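Side-chain contacts in transcriptional regulator, putative (PDB 3BJN), which probably acts as an IclR-family DNA-binding negative regulator of allantoin and glyoxylate utilization operons, this chain being its C-terminal domain: residues 7-12 with 41-46; 126-129 with 134-137; 33-38 with 71-76. All coordinates share one frame; numbering follows the deposited sequence. Where two conformers were deposited one is given.

Interaction 1 of 3, residues 7-12 with 41-46; sequences TSQHNL and LCVSQR
Gln9 and Leu12, the ends of a type I turn that leads into helix 12-26, lie beside Val43 and Ser44 of strand 39-45, with backbones well separated: the CA atoms of Leu12 and Ser44 are 7.9 Å apart. The strand carries a classic beta bulge here, where Val43 and Ser44 both face Tyr32 of the neighbouring strand 29-36, and both direct their CB atoms at the turn. This is part of the GAF-like IclR C-terminal domain, near the start of the chain. Gln9 bends at chi2 (63°), which brings its amide across Val43 at a slant; OE1 approaches Val43 CG1 to 3.9 Å, a van der Waals contact. The other end of that amide looks back into the turn. Gln9 NE2 donates an almost straight bond (170°) to Asn11 OD1 at 3.1 Å, the acceptor lying in the plane of the Gln9 amide, which helps to set the rotation of the group. At the end of the turn, Leu12 reaches the bulge with a single methyl. Glu16 and Leu19, further along the same helix, also touch Ser44. Leu12 CD1 sits 4.2 Å from Val43 CG1 and 4.0 Å from Ser44 CB, meeting the methylene of the serine.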
ATOM      1  N   THR A   7      13.897  -8.791 -13.877  1.00 36.24           N
ATOM      2  CA  THR A   7      15.210  -8.122 -13.938  1.00 35.66           C
ATOM      3  C   THR A   7      15.224  -6.696 -13.366  1.00 35.60           C
ATOM      4  O   THR A   7      16.287  -6.059 -13.290  1.00 35.68           O
ATOM      5  CB  THR A   7      15.814  -8.108 -15.389  1.00 36.23           C
ATOM      6  OG1 THR A   7      15.078  -7.206 -16.237  1.00 34.89           O
ATOM      7  CG2 THR A   7      15.829  -9.513 -15.997  1.00 35.92           C
ATOM      8  N   SER A   8      14.053  -6.187 -12.977  1.00 34.52           N
ATOM      9  CA  SER A   8      13.937  -4.803 -12.510  1.00 33.81           C
ATOM     10  C   SER A   8      13.564  -4.691 -11.035  1.00 34.02           C
ATOM     11  O   SER A   8      13.849  -3.671 -10.379  1.00 33.42           O
ATOM     12  CB  SER A   8      12.907  -4.049 -13.343  1.00 33.55           C
ATOM     13  OG  SER A   8      11.663  -4.714 -13.343  1.00 31.50           O
ATOM     14  N   GLN A   9      12.886  -5.726 -10.545  1.00 34.09           N
ATOM     15  CA  GLN A   9      12.599  -5.877  -9.123  1.00 34.57           C
ATOM     16  C   GLN A   9      13.593  -6.857  -8.510  1.00 34.82           C
ATOM     17  O   GLN A   9      13.413  -8.089  -8.595  1.00 35.12           O
ATOM     18  CB  GLN A   9      11.165  -6.350  -8.899  1.00 34.41           C
ATOM     19  CG  GLN A   9      10.719  -6.208  -7.437  1.00 35.98           C
ATOM     20  CD  GLN A   9      10.700  -4.752  -6.993  1.00 36.72           C
ATOM     21  OE1 GLN A   9      10.135  -3.905  -7.679  1.00 37.32           O
ATOM     22  NE2 GLN A   9      11.330  -4.455  -5.857  1.00 37.25           N
ATOM     23  N   HIS A  10      14.638  -6.303  -7.890  1.00 34.95           N
ATOM     24  CA  HIS A  10      15.760  -7.101  -7.366  1.00 34.66           C
ATOM     25  C   HIS A  10      15.331  -8.250  -6.461  1.00 34.34           C
ATOM     26  O   HIS A  10      15.881  -9.352  -6.553  1.00 35.07           O
ATOM     27  CB  HIS A  10      16.800  -6.202  -6.654  1.00 34.96           C
ATOM     28  N   ASN A  11      14.324  -8.009  -5.615  1.00 32.68           N
ATOM     29  CA  ASN A  11      13.977  -8.982  -4.598  1.00 30.66           C
ATOM     30  C   ASN A  11      12.594  -9.603  -4.772  1.00 28.65           C
ATOM     31  O   ASN A  11      11.936  -9.920  -3.777  1.00 26.27           O
ATOM     32  CB  ASN A  11      14.067  -8.336  -3.215  1.00 31.80           C
ATOM     33  CG  ASN A  11      13.004  -7.263  -3.002  1.00 33.46           C
ATOM     34  OD1 ASN A  11      12.444  -6.682  -3.963  1.00 34.93           O
ATOM     35  ND2 ASN A  11      12.702  -7.002  -1.740  1.00 35.41           N
ATOM     36  N   LEU A  12      12.168  -9.787  -6.019  1.00 26.09           N
ATOM     37  CA  LEU A  12      10.852 -10.387  -6.296  1.00 24.87           C
ATOM     38  C   LEU A  12      10.642 -11.765  -5.658  1.00 23.09           C
ATOM     39  O   LEU A  12       9.545 -12.052  -5.169  1.00 22.23           O
ATOM     40  CB  LEU A  12      10.601 -10.459  -7.803  1.00 24.87           C
ATOM     41  CG  LEU A  12       9.197 -10.763  -8.318  1.00 26.17           C
ATOM     42  CD1 LEU A  12       8.153  -9.716  -7.856  1.00 24.26           C
ATOM     43  CD2 LEU A  12       9.259 -10.834  -9.843  1.00 26.35           C
ATOM     44  N   LEU A  41       2.481   1.503  -8.784  1.00 16.11           N
ATOM     45  CA  LEU A  41       2.468   0.328  -9.642  1.00 15.81           C
ATOM     46  C   LEU A  41       2.298  -0.955  -8.809  1.00 16.27           C
ATOM     47  O   LEU A  41       3.016  -1.163  -7.837  1.00 16.14           O
ATOM     48  CB  LEU A  41       3.774   0.258 -10.439  1.00 16.67           C
ATOM     49  CG  LEU A  41       3.962  -1.015 -11.254  1.00 17.64           C
ATOM     50  CD1 LEU A  41       2.985  -1.067 -12.437  1.00 19.97           C
ATOM     51  CD2 LEU A  41       5.394  -1.114 -11.756  1.00 20.68           C
ATOM     52  N   CYS A  42       1.372  -1.813  -9.208  1.00 16.07           N
ATOM     53  CA  CYS A  42       1.251  -3.101  -8.533  1.00 15.64           C
ATOM     54  C   CYS A  42       2.250  -4.085  -9.152  1.00 16.67           C
ATOM     55  O   CYS A  42       2.062  -4.542 -10.283  1.00 17.50           O
ATOM     56  CB  CYS A  42      -0.171  -3.604  -8.643  1.00 17.34           C
ATOM     57  SG  CYS A  42      -0.368  -5.178  -7.786  1.00 20.45           S
ATOM     58  N   VAL A  43       3.326  -4.378  -8.431  1.00 15.48           N
ATOM     59  CA  VAL A  43       4.403  -5.196  -8.982  1.00 16.19           C
ATOM     60  C   VAL A  43       4.152  -6.697  -8.807  1.00 16.17           C
ATOM     61  O   VAL A  43       4.488  -7.519  -9.682  1.00 16.90           O
ATOM     62  CB  VAL A  43       5.757  -4.804  -8.353  1.00 16.07           C
ATOM     63  CG1 VAL A  43       6.864  -5.780  -8.726  1.00 17.74           C
ATOM     64  CG2 VAL A  43       6.142  -3.388  -8.814  1.00 17.30           C
ATOM     65  N   SER A  44       3.540  -7.056  -7.684  1.00 16.30           N
ATOM     66  CA  SER A  44       3.251  -8.456  -7.417  1.00 15.58           C
ATOM     67  C   SER A  44       1.958  -8.524  -6.619  1.00 16.56           C
ATOM     68  O   SER A  44       1.741  -7.713  -5.731  1.00 15.94           O
ATOM     69  CB  SER A  44       4.389  -9.103  -6.638  1.00 15.68           C
ATOM     70  OG  SER A  44       4.145 -10.512  -6.454  1.00 18.41           O
ATOM     71  N   GLN A  45       1.094  -9.476  -6.969  1.00 18.30           N
ATOM     72  CA  GLN A  45      -0.206  -9.567  -6.318  1.00 19.08           C
ATOM     73  C   GLN A  45      -0.634 -11.013  -6.176  1.00 20.39           C
ATOM     74  O   GLN A  45      -0.455 -11.802  -7.117  1.00 20.03           O
ATOM     75  CB  GLN A  45      -1.236  -8.838  -7.158  1.00 20.60           C
ATOM     76  CG  GLN A  45      -2.629  -8.751  -6.543  1.00 25.35           C
ATOM     77  CD  GLN A  45      -3.579  -8.068  -7.482  1.00 29.99           C
ATOM     78  OE1 GLN A  45      -3.812  -8.553  -8.591  1.00 34.70           O
ATOM     79  NE2 GLN A  45      -4.093  -6.922  -7.083  1.00 33.36           N
ATOM     80  N   ARG A  46      -1.228 -11.346  -5.037  0.50 20.41           N
ATOM     81  CA  ARG A  46      -1.687 -12.717  -4.792  0.50 21.22           C
ATOM     82  C   ARG A  46      -2.989 -13.096  -5.517  0.50 21.46           C
ATOM     83  O   ARG A  46      -3.188 -14.242  -5.903  0.50 22.91           O
ATOM     84  CB  ARG A  46      -1.763 -13.000  -3.280  1.00 21.77           C
ATOM     85  CG  ARG A  46      -0.482 -12.998  -2.635  1.00 22.45           C
ATOM     86  CD  ARG A  46       0.314 -14.090  -3.115  1.00 23.71           C
ATOM     87  NE  ARG A  46      -0.369 -15.353  -2.903  1.00 28.45           N
ATOM     88  CZ  ARG A  46       0.173 -16.514  -3.215  1.00 31.38           C
ATOM     89  NH1 ARG A  46       1.381 -16.529  -3.744  1.00 28.97           N
ATOM     90  NH2 ARG A  46      -0.478 -17.652  -2.990  1.00 32.88           N
TER

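Interaction 2 of 3, residues 126-129 with 134-137; sequences APVM and LIGA
Ala126 meets Ala137 through its backbone: Ala126 O accepts a CA-H...O contact from Ala137 CA at 3.3 Å, while the Ala126 methyl turns away to pack on Val158, Leu159 and Ala162 of helix 144-163. Pro127 pairs with Ala137 in an antiparallel non-hydrogen-bonded position. Its ring lies on the same face of the sheet as Leu134, whose CD1 touches Pro127 CB at 3.7 Å, and both residues are covered there by helix 67-76. All three hydrogen bonds across the pair run through Val128. Its N donates to Gly136 O at 2.8 Å in a nearly straight bond (177°), although the donor stands well above the carbonyl plane. Val128 O in turn is gripped by two amides, Ile135 N at 2.9 Å and Gly136 N at 3.2 Å. The Val128 side chain stands on the opposite face from Pro127, and its CG1 packs against CG1 of Ile135. That ethyl branch is held between the backbone N and carbonyl carbon of Ile135 (chi1 63°), which also brings CG1 close to Val128 O. Met129, a selenomethionine, bends at both chi2 and chi3, folding its chain back across Leu134 at about a right angle; SE rests 3.8 Å from Leu134 CA and 4.0 Å from Leu134 CD1. The pairing slips by one residue between Val128 and Met129, because Ile135 and Gly136 together face Val128. A doubly accepting carbonyl opposite two successive amides is the signature of a classic beta bulge, placed here near the turn of the hairpin 121-130/133-143 in the antiparallel sheet of this GAF-like domain.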
ATOM      1  N   ALA A 126       1.712  -0.960   4.697  1.00 16.09           N
ATOM      2  CA  ALA A 126       2.900  -0.558   5.451  1.00 15.79           C
ATOM      3  C   ALA A 126       4.079  -0.370   4.499  1.00 16.20           C
ATOM      4  O   ALA A 126       4.135  -1.039   3.482  1.00 16.58           O
ATOM      5  CB  ALA A 126       3.219  -1.593   6.542  1.00 15.71           C
ATOM      6  N   PRO A 127       5.007   0.539   4.830  1.00 16.17           N
ATOM      7  CA  PRO A 127       6.093   0.860   3.890  1.00 17.00           C
ATOM      8  C   PRO A 127       7.186  -0.204   3.906  1.00 17.62           C
ATOM      9  O   PRO A 127       7.458  -0.815   4.954  1.00 18.27           O
ATOM     10  CB  PRO A 127       6.670   2.163   4.456  1.00 17.23           C
ATOM     11  CG  PRO A 127       6.434   2.043   5.969  1.00 16.97           C
ATOM     12  CD  PRO A 127       5.125   1.320   6.096  1.00 16.65           C
ATOM     13  N   VAL A 128       7.808  -0.396   2.747  1.00 18.77           N
ATOM     14  CA  VAL A 128       9.010  -1.231   2.653  1.00 19.20           C
ATOM     15  C   VAL A 128      10.144  -0.256   2.449  1.00 20.15           C
ATOM     16  O   VAL A 128      10.130   0.531   1.504  1.00 19.77           O
ATOM     17  CB  VAL A 128       8.917  -2.220   1.486  1.00 19.42           C
ATOM     18  CG1 VAL A 128      10.224  -2.960   1.288  1.00 19.52           C
ATOM     19  CG2 VAL A 128       7.776  -3.212   1.723  1.00 19.05           C
HETATM   20  N   MSE A 129      11.099  -0.314   3.371  1.00 21.23           N
HETATM   21  CA  MSE A 129      12.202   0.624   3.453  1.00 22.65           C
HETATM   22  C   MSE A 129      13.517  -0.101   3.224  1.00 23.20           C
HETATM   23  O   MSE A 129      13.691  -1.228   3.701  1.00 22.78           O
HETATM   24  CB  MSE A 129      12.260   1.267   4.857  1.00 23.50           C
HETATM   25  CG  MSE A 129      10.957   1.844   5.390  1.00 25.62           C
HETATM   26 SE   MSE A 129      10.537   3.479   4.417  1.00 34.75          SE
HETATM   27  CE  MSE A 129      12.039   4.648   4.926  1.00 29.44           C
ATOM     28  N   LEU A 134      12.349   4.962   1.034  1.00 21.12           N
ATOM     29  CA  LEU A 134      11.129   4.235   0.738  1.00 20.61           C
ATOM     30  C   LEU A 134      11.273   3.561  -0.619  1.00 20.54           C
ATOM     31  O   LEU A 134      11.543   4.230  -1.637  1.00 21.32           O
ATOM     32  CB  LEU A 134       9.931   5.191   0.682  1.00 20.59           C
ATOM     33  CG  LEU A 134       8.699   4.416   0.174  1.00 20.48           C
ATOM     34  CD1 LEU A 134       7.968   3.707   1.319  1.00 18.47           C
ATOM     35  CD2 LEU A 134       7.798   5.283  -0.651  1.00 17.71           C
ATOM     36  N   ILE A 135      11.074   2.248  -0.647  1.00 19.76           N
ATOM     37  CA  ILE A 135      11.147   1.528  -1.909  1.00 20.73           C
ATOM     38  C   ILE A 135       9.801   0.981  -2.403  1.00 19.14           C
ATOM     39  O   ILE A 135       9.604   0.810  -3.600  1.00 19.79           O
ATOM     40  CB  ILE A 135      12.269   0.453  -1.940  1.00 21.12           C
ATOM     41  CG1 ILE A 135      12.019  -0.635  -0.919  1.00 23.14           C
ATOM     42  CG2 ILE A 135      13.705   1.135  -1.838  1.00 22.79           C
ATOM     43  CD1 ILE A 135      13.071  -1.760  -0.873  1.00 23.76           C
ATOM     44  N   GLY A 136       8.873   0.749  -1.485  1.00 17.43           N
ATOM     45  CA  GLY A 136       7.568   0.233  -1.872  1.00 16.85           C
ATOM     46  C   GLY A 136       6.628   0.124  -0.694  1.00 16.47           C
ATOM     47  O   GLY A 136       6.827   0.760   0.355  1.00 16.79           O
ATOM     48  N   ALA A 137       5.574  -0.662  -0.870  1.00 15.93           N
ATOM     49  CA  ALA A 137       4.623  -0.874   0.228  1.00 16.47           C
ATOM     50  C   ALA A 137       4.024  -2.242   0.093  1.00 16.75           C
ATOM     51  O   ALA A 137       3.823  -2.705  -1.024  1.00 18.21           O
ATOM     52  CB  ALA A 137       3.537   0.165   0.230  1.00 16.71           C
TER

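Interaction 3 of 3, residues 33-38 with 71-76; sequences MVPVGY and KVMLAY
Met73, a selenomethionine on helix 67-76, drops onto Pro35 and the preceding residues of strand 29-36, joining helix to antiparallel sheet in the GAF-like fold of the IclR C-terminal domain. The short helix and strand segments cross at 56°, with axes 9.4 Å apart, a span bridged by this one long side chain. Extended through chi2 and then turned at chi3 (-51°), Met73 lays its selenium over the flat of the peptide link between Val34 and Pro35. SE approaches Val34 C to 3.9 Å, and its distance to Met33 O is 4.1 Å. The selenium also sits over the face of the proline ring, whose nitrogen carries no hydrogen. Ala40 and Leu64 also touch Met73, which is buried, and Met33 adds its CB at the margin of the contact. The packing ends quickly beyond Pro35. Val36 and Gly37 lie exposed where the strand runs out, and Tyr38 turns elsewhere, stacking its ring with that of Tyr88. On the helix, Lys71 leaves the contact altogether and forms a salt bridge with Glu116, while Tyr76 packs towards Pro127 and Met129 of the sheet. The tight part therefore centres on one atom over the proline ring and its preceding peptide: Met73 SE lies 3.7 Å from Pro35 CD and 4.1 Å from both Pro35 CB and CG.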
HETATM    1  N   MSE A  33       3.455  -2.927  -3.890  1.00 15.38           N
HETATM    2  CA  MSE A  33       3.313  -1.719  -4.714  1.00 16.13           C
HETATM    3  C   MSE A  33       4.602  -0.926  -4.699  1.00 15.63           C
HETATM    4  O   MSE A  33       5.302  -0.899  -3.682  1.00 14.98           O
HETATM    5  CB  MSE A  33       2.212  -0.839  -4.116  1.00 17.95           C
HETATM    6  CG  MSE A  33       1.010  -1.615  -3.548  1.00 21.41           C
HETATM    7 SE   MSE A  33      -0.051  -2.128  -5.122  1.00 34.90          SE
HETATM    8  CE  MSE A  33      -0.649  -0.359  -5.327  1.00 26.08           C
ATOM      9  N   VAL A  34       4.912  -0.245  -5.802  1.00 14.25           N
ATOM     10  CA  VAL A  34       6.070   0.655  -5.791  0.50 13.89           C
ATOM     11  C   VAL A  34       5.683   1.972  -6.418  1.00 14.20           C
ATOM     12  O   VAL A  34       4.806   2.031  -7.294  1.00 15.45           O
ATOM     13  CB  VAL A  34       7.345   0.103  -6.470  0.50 13.91           C
ATOM     14  CG1 VAL A  34       7.835  -1.160  -5.761  0.50 14.21           C
ATOM     15  CG2 VAL A  34       7.131  -0.098  -7.963  0.50 12.11           C
ATOM     16  N   PRO A  35       6.298   3.059  -5.929  1.00 13.81           N
ATOM     17  CA  PRO A  35       5.967   4.367  -6.502  1.00 13.68           C
ATOM     18  C   PRO A  35       6.715   4.588  -7.808  1.00 13.92           C
ATOM     19  O   PRO A  35       7.918   4.298  -7.880  1.00 16.11           O
ATOM     20  CB  PRO A  35       6.411   5.341  -5.409  1.00 14.54           C
ATOM     21  CG  PRO A  35       7.507   4.638  -4.647  1.00 14.82           C
ATOM     22  CD  PRO A  35       7.280   3.149  -4.812  1.00 14.35           C
ATOM     23  N   VAL A  36       6.011   5.060  -8.837  1.00 12.37           N
ATOM     24  CA  VAL A  36       6.645   5.337 -10.127  1.00 13.91           C
ATOM     25  C   VAL A  36       6.043   6.648 -10.598  1.00 13.18           C
ATOM     26  O   VAL A  36       4.894   6.697 -11.066  1.00 14.10           O
ATOM     27  CB  VAL A  36       6.359   4.221 -11.169  1.00 14.11           C
ATOM     28  CG1 VAL A  36       7.083   4.516 -12.485  1.00 15.88           C
ATOM     29  CG2 VAL A  36       6.788   2.839 -10.602  1.00 16.44           C
ATOM     30  N   GLY A  37       6.818   7.706 -10.433  1.00 12.89           N
ATOM     31  CA  GLY A  37       6.361   9.027 -10.860  1.00 12.59           C
ATOM     32  C   GLY A  37       5.125   9.432 -10.087  1.00 13.20           C
ATOM     33  O   GLY A  37       5.152   9.544  -8.830  1.00 13.34           O
ATOM     34  N   TYR A  38       4.035   9.660 -10.828  1.00 11.98           N
ATOM     35  CA  TYR A  38       2.792  10.094 -10.208  1.00 12.29           C
ATOM     36  C   TYR A  38       1.894   8.922  -9.788  1.00 12.96           C
ATOM     37  O   TYR A  38       0.739   9.155  -9.370  1.00 13.57           O
ATOM     38  CB  TYR A  38       2.013  10.970 -11.189  1.00 12.34           C
ATOM     39  CG  TYR A  38       2.629  12.298 -11.495  1.00 10.70           C
ATOM     40  CD1 TYR A  38       3.176  13.107 -10.488  1.00 10.34           C
ATOM     41  CD2 TYR A  38       2.618  12.807 -12.799  1.00 11.12           C
ATOM     42  CE1 TYR A  38       3.700  14.366 -10.774  1.00 11.69           C
ATOM     43  CE2 TYR A  38       3.130  14.040 -13.100  1.00 10.38           C
ATOM     44  CZ  TYR A  38       3.670  14.846 -12.094  1.00 10.66           C
ATOM     45  OH  TYR A  38       4.154  16.083 -12.455  1.00 10.36           O
ATOM     46  N   LYS A  71      -1.080   6.549   0.431  0.50 17.18           N
ATOM     47  CA  LYS A  71      -0.839   7.420   1.585  0.50 17.56           C
ATOM     48  C   LYS A  71       0.402   7.015   2.399  0.50 17.86           C
ATOM     49  O   LYS A  71       1.086   7.872   2.947  0.50 17.76           O
ATOM     50  CB  LYS A  71      -2.075   7.491   2.476  0.50 17.68           C
ATOM     51  CG  LYS A  71      -3.239   8.242   1.864  0.50 17.88           C
ATOM     52  CD  LYS A  71      -4.342   8.297   2.896  0.50 20.07           C
ATOM     53  CE  LYS A  71      -5.693   8.511   2.288  0.50 22.99           C
ATOM     54  NZ  LYS A  71      -6.723   8.199   3.319  0.50 21.64           N
ATOM     55  N   VAL A  72       0.681   5.712   2.488  1.00 17.64           N
ATOM     56  CA  VAL A  72       1.925   5.229   3.108  1.00 19.26           C
ATOM     57  C   VAL A  72       3.155   5.690   2.323  1.00 19.62           C
ATOM     58  O   VAL A  72       4.137   6.185   2.907  1.00 19.24           O
ATOM     59  CB  VAL A  72       1.920   3.692   3.183  1.00 19.36           C
ATOM     60  CG1 VAL A  72       3.342   3.151   3.336  1.00 23.59           C
ATOM     61  CG2 VAL A  72       1.057   3.301   4.315  1.00 21.79           C
HETATM   62  N   MSE A  73       3.086   5.582   1.001  1.00 19.02           N
HETATM   63  CA  MSE A  73       4.226   5.935   0.173  1.00 21.01           C
HETATM   64  C   MSE A  73       4.449   7.441   0.215  1.00 19.59           C
HETATM   65  O   MSE A  73       5.589   7.898   0.383  1.00 19.81           O
HETATM   66  CB  MSE A  73       4.059   5.385  -1.244  1.00 20.37           C
HETATM   67  CG  MSE A  73       4.154   3.849  -1.208  1.00 20.01           C
HETATM   68 SE   MSE A  73       4.133   3.016  -2.956  1.00 33.01          SE
HETATM   69  CE  MSE A  73       2.645   3.811  -3.659  1.00 26.53           C
ATOM     70  N   LEU A  74       3.360   8.207   0.120  1.00 17.58           N
ATOM     71  CA  LEU A  74       3.454   9.683   0.237  1.00 17.94           C
ATOM     72  C   LEU A  74       4.023  10.112   1.602  1.00 17.67           C
ATOM     73  O   LEU A  74       4.832  11.054   1.675  1.00 19.48           O
ATOM     74  CB  LEU A  74       2.102  10.344  -0.001  1.00 18.06           C
ATOM     75  CG  LEU A  74       1.619  10.265  -1.453  1.00 18.99           C
ATOM     76  CD1 LEU A  74       0.094  10.602  -1.481  1.00 20.89           C
ATOM     77  CD2 LEU A  74       2.436  11.224  -2.351  1.00 21.34           C
ATOM     78  N   ALA A  75       3.613   9.432   2.670  1.00 17.13           N
ATOM     79  CA  ALA A  75       4.091   9.787   4.024  1.00 17.78           C
ATOM     80  C   ALA A  75       5.589   9.519   4.221  1.00 18.19           C
ATOM     81  O   ALA A  75       6.263  10.239   4.978  1.00 19.04           O
ATOM     82  CB  ALA A  75       3.299   9.060   5.100  1.00 17.06           C
ATOM     83  N   TYR A  76       6.098   8.481   3.562  1.00 18.00           N
ATOM     84  CA  TYR A  76       7.472   8.010   3.818  1.00 18.30           C
ATOM     85  C   TYR A  76       8.526   8.421   2.797  1.00 18.82           C
ATOM     86  O   TYR A  76       9.730   8.336   3.090  1.00 19.57           O
ATOM     87  CB  TYR A  76       7.509   6.487   4.022  1.00 17.95           C
ATOM     88  CG  TYR A  76       7.095   6.057   5.404  1.00 18.33           C
ATOM     89  CD1 TYR A  76       5.763   5.826   5.718  1.00 17.43           C
ATOM     90  CD2 TYR A  76       8.048   5.901   6.417  1.00 18.69           C
ATOM     91  CE1 TYR A  76       5.377   5.425   7.020  1.00 19.12           C
ATOM     92  CE2 TYR A  76       7.683   5.505   7.697  1.00 20.69           C
ATOM     93  CZ  TYR A  76       6.355   5.262   7.993  1.00 20.29           C
ATOM     94  OH  TYR A  76       6.044   4.867   9.283  1.00 21.81           O
TER

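All three contacts involve one antiparallel sheet, in which strand 29-36 lies between strands 39-45 and 133-143. Interaction 2 is the buried one, its hairpin held by backbone hydrogen bonds; interactions 1 and 3 are only partly buried, have no hydrogen bond across them and rely on van der Waals packing, in interaction 3 of a side chain on backbone as well as on a proline ring. Interaction 1 rests an N-terminal turn on the sheet, interaction 3 a helix. Ala137 N probably bonds to Met33 O at 2.8 Å, joining interactions 2 and 3; Leu41 N and Val34 O probably link interactions 1 and 3. The bulge of interaction 2 lies between its own segments, that of interaction 1 between its strand and strand 29-36.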